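Local coordinates for protein methylocystis parvus OBBP MbnE (Methylocystis parvus OBBP, PDB 5ICQ) that probably binds the copper-chelating peptide methanobactin in the periplasm, as a solute-binding protein serving its uptake into the cell, at residues A[479-482]-A[483-487]. Numbering follows the deposited sequence.
Sequences DEVQ and YQRRR
Tyr483 gives its backbone N-H to Asp479 O at 2.8 Å, closing the first turn of helix 480-489. Asp479 is the N-cap: its carboxylate atom OD1 accepts from Gln482 N at 2.9 Å in an almost straight bond, and a short acidic side chain suits a helix start, where amides have no carbonyl of an earlier turn to use. The Tyr483 ring, with CG anti to the backbone N (chi1 -174°), leads away from this turn to pack on Met449 and Met495 of strands 442-450 and 494-498, which makes it the buried residue of an otherwise largely exposed stretch. Gln484 N continues the ladder to Glu480 O, while its extended side chain brings NE2 to a water that also donates to Val481 O, 2.7 Å away. That carbonyl is therefore gripped twice, since Arg485 N binds it as well. Arg485, bent along its aliphatic chain, runs alongside Val481, and NH2 comes to 3.6 Å from CG1; the arginine's length lets it fold back beside the valine in a loose van der Waals contact at the exposed surface. Arg486 N bonds to Gln482 O, and its CG packs against that same oxygen at 3.2 Å, while CD lies beside the glutamine NE2 at 3.8 Å. The charged end turns to Glu447 in a salt bridge through NH2 and to Asp491 O through NE. With an alanine here, Glu447 is likely to lose its cationic mate and the Asp491 carbonyl its NE donor. The chemistry implies a surface helix, its start held by backbone bonds and an acidic cap, that meets the sheet through one buried tyrosine and a paired arginine, the rest being mostly exposed polar residues.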
loop_
_atom_site.group_PDB
_atom_site.type_symbol
_atom_site.label_atom_id
_atom_site.label_comp_id
_atom_site.label_asym_id
_atom_site.label_seq_id
_atom_site.Cartn_x
_atom_site.Cartn_y
_atom_site.Cartn_z
ATOM N N ASP A 479 21.759 3.824 14.168
ATOM C CA ASP A 479 21.975 4.368 12.835
ATOM C C ASP A 479 21.365 3.453 11.779
ATOM O O ASP A 479 21.019 2.300 12.043
ATOM C CB ASP A 479 23.470 4.603 12.567
ATOM C CG ASP A 479 24.300 3.315 12.543
ATOM O OD1 ASP A 479 23.935 2.339 11.855
ATOM O OD2 ASP A 479 25.356 3.294 13.208
ATOM N N GLU A 480 21.258 3.995 10.562
ATOM C CA GLU A 480 20.560 3.329 9.466
ATOM C C GLU A 480 21.085 1.920 9.207
ATOM O O GLU A 480 20.301 0.992 8.977
ATOM C CB GLU A 480 20.693 4.181 8.202
ATOM C CG GLU A 480 20.386 3.456 6.900
ATOM C CD GLU A 480 20.790 4.264 5.668
ATOM O OE1 GLU A 480 19.978 5.088 5.192
ATOM O OE2 GLU A 480 21.920 4.076 5.170
ATOM N N VAL A 481 22.407 1.746 9.206
ATOM C CA VAL A 481 22.978 0.452 8.845
ATOM C C VAL A 481 22.660 -0.589 9.912
ATOM O O VAL A 481 22.246 -1.712 9.603
ATOM C CB VAL A 481 24.494 0.580 8.613
ATOM C CG1 VAL A 481 25.144 -0.787 8.597
ATOM C CG2 VAL A 481 24.767 1.313 7.312
ATOM N N GLN A 482 22.852 -0.229 11.184
ATOM C CA GLN A 482 22.563 -1.147 12.284
ATOM C C GLN A 482 21.070 -1.446 12.388
ATOM O O GLN A 482 20.678 -2.585 12.681
ATOM C CB GLN A 482 23.070 -0.554 13.604
ATOM C CG GLN A 482 24.550 -0.753 13.859
ATOM C CD GLN A 482 24.903 -2.215 14.084
ATOM O OE1 GLN A 482 25.877 -2.726 13.528
ATOM N NE2 GLN A 482 24.107 -2.898 14.903
ATOM N N TYR A 483 20.228 -0.430 12.189
ATOM C CA TYR A 483 18.780 -0.627 12.242
ATOM C C TYR A 483 18.321 -1.628 11.192
ATOM O O TYR A 483 17.543 -2.547 11.482
ATOM C CB TYR A 483 18.073 0.710 12.040
ATOM C CG TYR A 483 16.568 0.657 12.226
ATOM C CD1 TYR A 483 16.004 0.728 13.495
ATOM C CD2 TYR A 483 15.716 0.556 11.136
ATOM C CE1 TYR A 483 14.623 0.689 13.673
ATOM C CE2 TYR A 483 14.331 0.507 11.304
ATOM C CZ TYR A 483 13.795 0.568 12.577
ATOM O OH TYR A 483 12.424 0.537 12.761
ATOM N N GLN A 484 18.779 -1.452 9.954
ATOM C CA GLN A 484 18.383 -2.366 8.889
ATOM C C GLN A 484 18.900 -3.775 9.156
ATOM O O GLN A 484 18.171 -4.757 8.972
ATOM C CB GLN A 484 18.891 -1.850 7.540
ATOM C CG GLN A 484 18.816 -2.885 6.420
ATOM C CD GLN A 484 19.517 -2.442 5.142
ATOM O OE1 GLN A 484 18.873 -2.192 4.124
ATOM N NE2 GLN A 484 20.842 -2.364 5.187
ATOM N N ARG A 485 20.158 -3.901 9.584
ATOM C CA ARG A 485 20.690 -5.232 9.869
ATOM C C ARG A 485 19.946 -5.895 11.026
ATOM O O ARG A 485 19.652 -7.100 10.983
ATOM C CB ARG A 485 22.181 -5.152 10.184
ATOM C CG ARG A 485 22.775 -6.457 10.662
ATOM C CD ARG A 485 24.043 -6.812 9.907
ATOM N NE ARG A 485 25.010 -5.721 9.928
ATOM C CZ ARG A 485 25.493 -5.129 8.840
ATOM N NH1 ARG A 485 25.109 -5.534 7.638
ATOM N NH2 ARG A 485 26.368 -4.141 8.951
ATOM N N ARG A 486 19.661 -5.139 12.081
ATOM C CA ARG A 486 18.981 -5.735 13.225
ATOM C C ARG A 486 17.530 -6.066 12.904
ATOM O O ARG A 486 16.997 -7.065 13.405
ATOM C CB ARG A 486 19.091 -4.813 14.438
ATOM C CG ARG A 486 20.515 -4.807 15.012
ATOM C CD ARG A 486 20.642 -3.853 16.198
ATOM N NE ARG A 486 19.696 -4.225 17.252
ATOM C CZ ARG A 486 19.561 -3.572 18.402
ATOM N NH1 ARG A 486 20.322 -2.512 18.656
ATOM N NH2 ARG A 486 18.666 -3.980 19.298
ATOM N N ARG A 487 16.878 -5.264 12.063
ATOM C CA ARG A 487 15.524 -5.613 11.657
ATOM C C ARG A 487 15.522 -6.906 10.846
ATOM O O ARG A 487 14.653 -7.768 11.038
ATOM C CB ARG A 487 14.900 -4.469 10.856
ATOM C CG ARG A 487 13.472 -4.728 10.424
ATOM C CD ARG A 487 12.994 -3.690 9.420
ATOM N NE ARG A 487 13.614 -3.918 8.121
ATOM C CZ ARG A 487 14.217 -2.983 7.397
ATOM N NH1 ARG A 487 14.270 -1.729 7.831
ATOM N NH2 ARG A 487 14.756 -3.302 6.227
HETATM O O HOH W 1 22.440 -2.961 7.179
#